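Local coordinates for protein methionine gamma-lyase (PDB 1E5E) that is a pyridoxal-phosphate-dependent lyase of the Cys/Met metabolism enzyme family, assembled from four copies of one chain, at residues A24-I29 with D249-T254; N212-V217 with N261-A266. All blocks are in the same frame, centred on the assembly; numbering follows the deposited sequence.

Overall arrangement
Contact 1 joins the loop segment 24-29 to helix 247-257, and contact 2 joins the loop before strand 220-224 to helix 260-279; the two helices follow each other in the chain. The centres of the two contacts lie about 16 Å apart on the same side of the chain's centre, and they meet directly: Ile253 CG1 is 3.8 Å from Val217 CG1, and Leu252 CD1 the same distance from Val217 CG2. Loop 212-217 is thus bordered by both helices. In contact 2 the side chain of Asn212 is about 9 Å from a bound PPJ. Both contacts also touch the third subunit, where Trp251 of one copy packs on Asp216 of another.

Contact 1 (A24-I29 with D249-T254); sequences AAIPPI and DAWLIT
The indole NE1 of Trp251 and the carbonyl oxygen of Pro27 share one water, which lies 2.8 Å from Pro27 O, where it can donate, and accepts from Trp251 NE1 at 3.0 Å. The two atoms also meet directly: NE1 gives a weak hydrogen bond of 3.2 Å to Pro27 O, bent to 133° at the hydrogen. The oxygen lies at the indole edge, in the ring plane; the bent angle and the water as second acceptor are consistent with an N-H shared between the two. The ring gets there because CG of Trp251 stands anti to the backbone N (chi1 -177°), which carries the indole out from the helix toward the loop.

A second grip comes from Ile29, whose CG1 sits over one ring face, 3.4 Å from the centroid of the five-membered ring and only 8° off its normal, a CH-pi contact. Its CD1 continues over the ring fusion, 3.8 Å from Trp251 CD2. Ile26 adds its CG2 branch obliquely, 4.0 Å from Trp251 CZ2. With the edge bonded and a face covered, the rotation of the indole is well defined, and the loop carbonyl has the weak N-H bond and, probably, the water as partners.

The contact is buried where subunits meet: Trp251 also packs on Gln31, and Ile26 N bonds Thr32 OG1, both of the second subunit. Within the chain, helix 247-257 lies against helix 62-75, with Trp251 touching Thr63 and Ile253 and Thr254 both touching Leu67; the loop between helices 8-14 and 40-47 closes over the indole.

Contact 2 (N212-V217 with N261-A266); sequences NGHTDV and NIRMKA
Arg263 lays one face of its guanidinium over the backbone of Gly213, whose CA lies 3.4 Å from the guanidinium plane, nearer its margin than its centre. NH1 comes nearest, 3.5 Å from Gly213 CA. Asn212 O comes over the same flat group, 3.7 Å from NH2, a packing distance. Two features suit glycine at position 213: its positive phi of 67°, and the guanidinium pressed against the side where a CB would project.

Bonds fix the guanidinium: NH1 donates to Tyr210 O, NH2 to Gly256 O, and NE to Thr259 OG1. A bend at chi3 (-70°) turns the end of the arginine chain so that all three nitrogens are used while its flat face rests on the loop. His214 approaches obliquely, CE1 at 3.9 Å from Arg263 NE, with ring and guanidinium planes 71° apart.

Inside the loop, His214 ND1 donates to Asn212 O at 2.8 Å, an almost straight bond lying in the imidazole plane. This bond restrains the rotation of the imidazole. Asn212 ND2 reaches Asp216 OD1, also at 2.8 Å and nearly along the carboxylate C-O axis. Asp216 OD2 makes a salt bridge with Arg255 of the third subunit, whose guanidinium also bonds Asn212 OD1.

The result is a compact loop, cross-braced by its own side chains and packed against by Arg263, which bonds Tyr210 just before it. It lies in the connection between strands 202-206 and 220-224 of the seven-stranded mixed sheet, the core of the large domain in PLP-dependent enzymes of the aminotransferase fold.

Contact 1 (A24-I29 with D249-T254)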
# COMPACT_ATOMS: atom_id res chain seq x y z
N ALA A 24 -14.79 -10.43 4.86
CA ALA A 24 -13.67 -10.30 3.92
C ALA A 24 -12.83 -11.58 3.90
O ALA A 24 -12.41 -12.01 4.98
CB ALA A 24 -12.74 -9.16 4.36
N ALA A 25 -12.54 -12.16 2.74
CA ALA A 25 -11.73 -13.37 2.68
C ALA A 25 -10.30 -13.08 3.15
O ALA A 25 -9.82 -13.80 4.03
CB ALA A 25 -11.72 -13.94 1.29
N ILE A 26 -9.79 -11.92 2.79
CA ILE A 26 -8.48 -11.45 3.26
C ILE A 26 -8.78 -10.28 4.20
O ILE A 26 -9.26 -9.24 3.76
CB ILE A 26 -7.55 -11.02 2.13
CG1 ILE A 26 -7.35 -12.10 1.07
CG2 ILE A 26 -6.20 -10.60 2.70
CD1 ILE A 26 -6.86 -13.44 1.57
N PRO A 27 -8.54 -10.44 5.49
CA PRO A 27 -8.79 -9.42 6.51
C PRO A 27 -8.16 -8.07 6.17
O PRO A 27 -7.04 -8.10 5.65
CB PRO A 27 -8.09 -10.00 7.75
CG PRO A 27 -8.16 -11.49 7.53
CD PRO A 27 -7.92 -11.70 6.06
N PRO A 28 -8.86 -6.98 6.36
CA PRO A 28 -8.38 -5.69 5.89
C PRO A 28 -7.14 -5.14 6.56
O PRO A 28 -6.82 -5.57 7.68
CB PRO A 28 -9.63 -4.81 6.02
CG PRO A 28 -10.41 -5.45 7.16
CD PRO A 28 -10.21 -6.93 6.99
N ILE A 29 -6.51 -4.15 5.95
CA ILE A 29 -5.33 -3.54 6.55
C ILE A 29 -5.66 -2.45 7.55
O ILE A 29 -6.12 -1.39 7.11
CB ILE A 29 -4.50 -2.93 5.38
CG1 ILE A 29 -4.26 -3.95 4.26
CG2 ILE A 29 -3.17 -2.39 5.87
CD1 ILE A 29 -3.56 -3.42 3.03
N ASP A 249 2.87 -3.49 6.36
CA ASP A 249 3.94 -4.47 6.26
C ASP A 249 3.54 -5.76 6.96
O ASP A 249 3.77 -6.84 6.40
CB ASP A 249 5.24 -3.94 6.86
CG ASP A 249 5.99 -2.94 6.03
OD1 ASP A 249 5.42 -2.27 5.16
OD2 ASP A 249 7.16 -2.63 6.39
N ALA A 250 2.87 -5.66 8.11
CA ALA A 250 2.41 -6.89 8.75
C ALA A 250 1.47 -7.64 7.80
O ALA A 250 1.53 -8.88 7.71
CB ALA A 250 1.63 -6.64 10.03
N TRP A 251 0.55 -6.89 7.16
CA TRP A 251 -0.36 -7.54 6.21
C TRP A 251 0.40 -8.21 5.07
O TRP A 251 0.00 -9.30 4.66
CB TRP A 251 -1.30 -6.45 5.63
CG TRP A 251 -2.37 -6.92 4.69
CD1 TRP A 251 -3.64 -7.26 5.05
CD2 TRP A 251 -2.32 -6.99 3.26
NE1 TRP A 251 -4.37 -7.54 3.90
CE2 TRP A 251 -3.59 -7.35 2.80
CE3 TRP A 251 -1.33 -6.72 2.32
CZ2 TRP A 251 -3.90 -7.55 1.46
CZ3 TRP A 251 -1.60 -6.88 0.96
CH2 TRP A 251 -2.88 -7.29 0.56
N LEU A 252 1.47 -7.60 4.55
CA LEU A 252 2.29 -8.18 3.51
C LEU A 252 3.01 -9.44 3.98
O LEU A 252 3.18 -10.43 3.23
CB LEU A 252 3.32 -7.16 2.96
CG LEU A 252 2.88 -6.05 2.03
CD1 LEU A 252 4.09 -5.14 1.68
CD2 LEU A 252 2.33 -6.58 0.69
N ILE A 253 3.40 -9.51 5.23
CA ILE A 253 4.09 -10.65 5.85
C ILE A 253 3.07 -11.79 5.94
O ILE A 253 3.38 -12.89 5.50
CB ILE A 253 4.69 -10.37 7.23
CG1 ILE A 253 5.81 -9.29 7.11
CG2 ILE A 253 5.29 -11.68 7.82
CD1 ILE A 253 6.22 -8.76 8.49
N THR A 254 1.86 -11.46 6.39
CA THR A 254 0.80 -12.47 6.42
C THR A 254 0.58 -13.05 5.03
O THR A 254 0.40 -14.27 4.87
CB THR A 254 -0.50 -11.93 7.03
OG1 THR A 254 -0.20 -11.62 8.41
CG2 THR A 254 -1.68 -12.93 7.06
O HOH W 1 -7.21 -7.17 3.01

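Contact 2 (N212-V217 with N261-A266)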
# COMPACT_ATOMS: atom_id res chain seq x y z
N ASN A 212 8.35 -13.65 5.52
CA ASN A 212 7.79 -12.77 4.51
C ASN A 212 8.12 -13.37 3.15
O ASN A 212 7.21 -13.51 2.34
CB ASN A 212 8.33 -11.36 4.61
CG ASN A 212 7.69 -10.49 3.52
OD1 ASN A 212 6.45 -10.42 3.55
ND2 ASN A 212 8.52 -9.97 2.62
N GLY A 213 9.37 -13.75 2.96
CA GLY A 213 9.87 -14.43 1.79
C GLY A 213 9.90 -13.74 0.44
O GLY A 213 10.16 -14.39 -0.58
N HIS A 214 9.59 -12.44 0.39
CA HIS A 214 9.51 -11.76 -0.89
C HIS A 214 10.39 -10.53 -0.95
O HIS A 214 10.19 -9.70 -1.84
CB HIS A 214 8.05 -11.33 -1.23
CG HIS A 214 7.18 -12.52 -1.50
ND1 HIS A 214 6.81 -13.36 -0.43
CD2 HIS A 214 6.71 -13.08 -2.63
CE1 HIS A 214 6.09 -14.37 -0.93
NE2 HIS A 214 5.96 -14.21 -2.24
N THR A 215 11.34 -10.37 -0.04
CA THR A 215 12.39 -9.37 -0.14
C THR A 215 11.91 -7.95 -0.18
O THR A 215 12.54 -7.06 -0.74
CB THR A 215 13.19 -9.67 -1.45
OG1 THR A 215 13.32 -11.10 -1.53
CG2 THR A 215 14.58 -9.06 -1.37
N ASP A 216 10.74 -7.68 0.40
CA ASP A 216 10.19 -6.33 0.29
C ASP A 216 9.75 -5.77 1.62
O ASP A 216 9.16 -4.66 1.66
CB ASP A 216 9.04 -6.32 -0.73
CG ASP A 216 7.96 -7.34 -0.43
OD1 ASP A 216 8.00 -8.00 0.65
OD2 ASP A 216 7.07 -7.51 -1.31
N VAL A 217 9.98 -6.50 2.72
CA VAL A 217 9.57 -6.03 4.03
C VAL A 217 10.70 -6.21 5.04
O VAL A 217 11.27 -7.30 5.08
CB VAL A 217 8.32 -6.75 4.55
CG1 VAL A 217 8.08 -6.49 6.06
CG2 VAL A 217 7.10 -6.24 3.79
N ASN A 261 5.12 -22.64 3.60
CA ASN A 261 5.37 -24.08 3.51
C ASN A 261 5.86 -24.53 2.13
O ASN A 261 6.82 -25.30 2.07
CB ASN A 261 4.10 -24.84 3.88
CG ASN A 261 4.26 -26.35 3.69
OD1 ASN A 261 4.92 -26.99 4.49
ND2 ASN A 261 3.59 -26.89 2.67
N ILE A 262 5.20 -24.06 1.04
CA ILE A 262 5.63 -24.52 -0.28
C ILE A 262 6.93 -23.89 -0.72
O ILE A 262 7.63 -24.51 -1.51
CB ILE A 262 4.56 -24.33 -1.38
CG1 ILE A 262 4.13 -22.86 -1.47
CG2 ILE A 262 3.36 -25.23 -1.08
CD1 ILE A 262 3.23 -22.57 -2.66
N ARG A 263 7.28 -22.72 -0.26
CA ARG A 263 8.54 -22.06 -0.55
C ARG A 263 9.71 -22.75 0.19
O ARG A 263 10.74 -23.11 -0.41
CB ARG A 263 8.50 -20.58 -0.08
CG ARG A 263 7.72 -19.68 -1.01
CD ARG A 263 7.81 -18.20 -0.67
NE ARG A 263 7.13 -17.78 0.55
CZ ARG A 263 7.73 -17.60 1.72
NH1 ARG A 263 9.05 -17.82 1.85
NH2 ARG A 263 7.02 -17.16 2.75
N MET A 264 9.54 -23.04 1.46
CA MET A 264 10.60 -23.70 2.23
C MET A 264 10.93 -25.08 1.62
O MET A 264 12.10 -25.44 1.56
CB MET A 264 10.31 -23.89 3.72
CG MET A 264 10.21 -22.62 4.54
SD MET A 264 11.57 -21.45 4.24
CE MET A 264 13.01 -22.31 4.84
N LYS A 265 9.92 -25.83 1.24
CA LYS A 265 10.11 -27.12 0.63
C LYS A 265 10.84 -26.98 -0.69
O LYS A 265 11.83 -27.66 -0.89
CB LYS A 265 8.80 -27.89 0.33
CG LYS A 265 8.08 -28.18 1.63
CD LYS A 265 6.80 -29.01 1.43
CE LYS A 265 6.55 -29.77 2.74
NZ LYS A 265 5.26 -30.54 2.67
N ALA A 266 10.31 -26.12 -1.56
CA ALA A 266 10.95 -25.90 -2.85
C ALA A 266 12.37 -25.37 -2.67
O ALA A 266 13.25 -25.84 -3.39
CB ALA A 266 10.13 -24.91 -3.67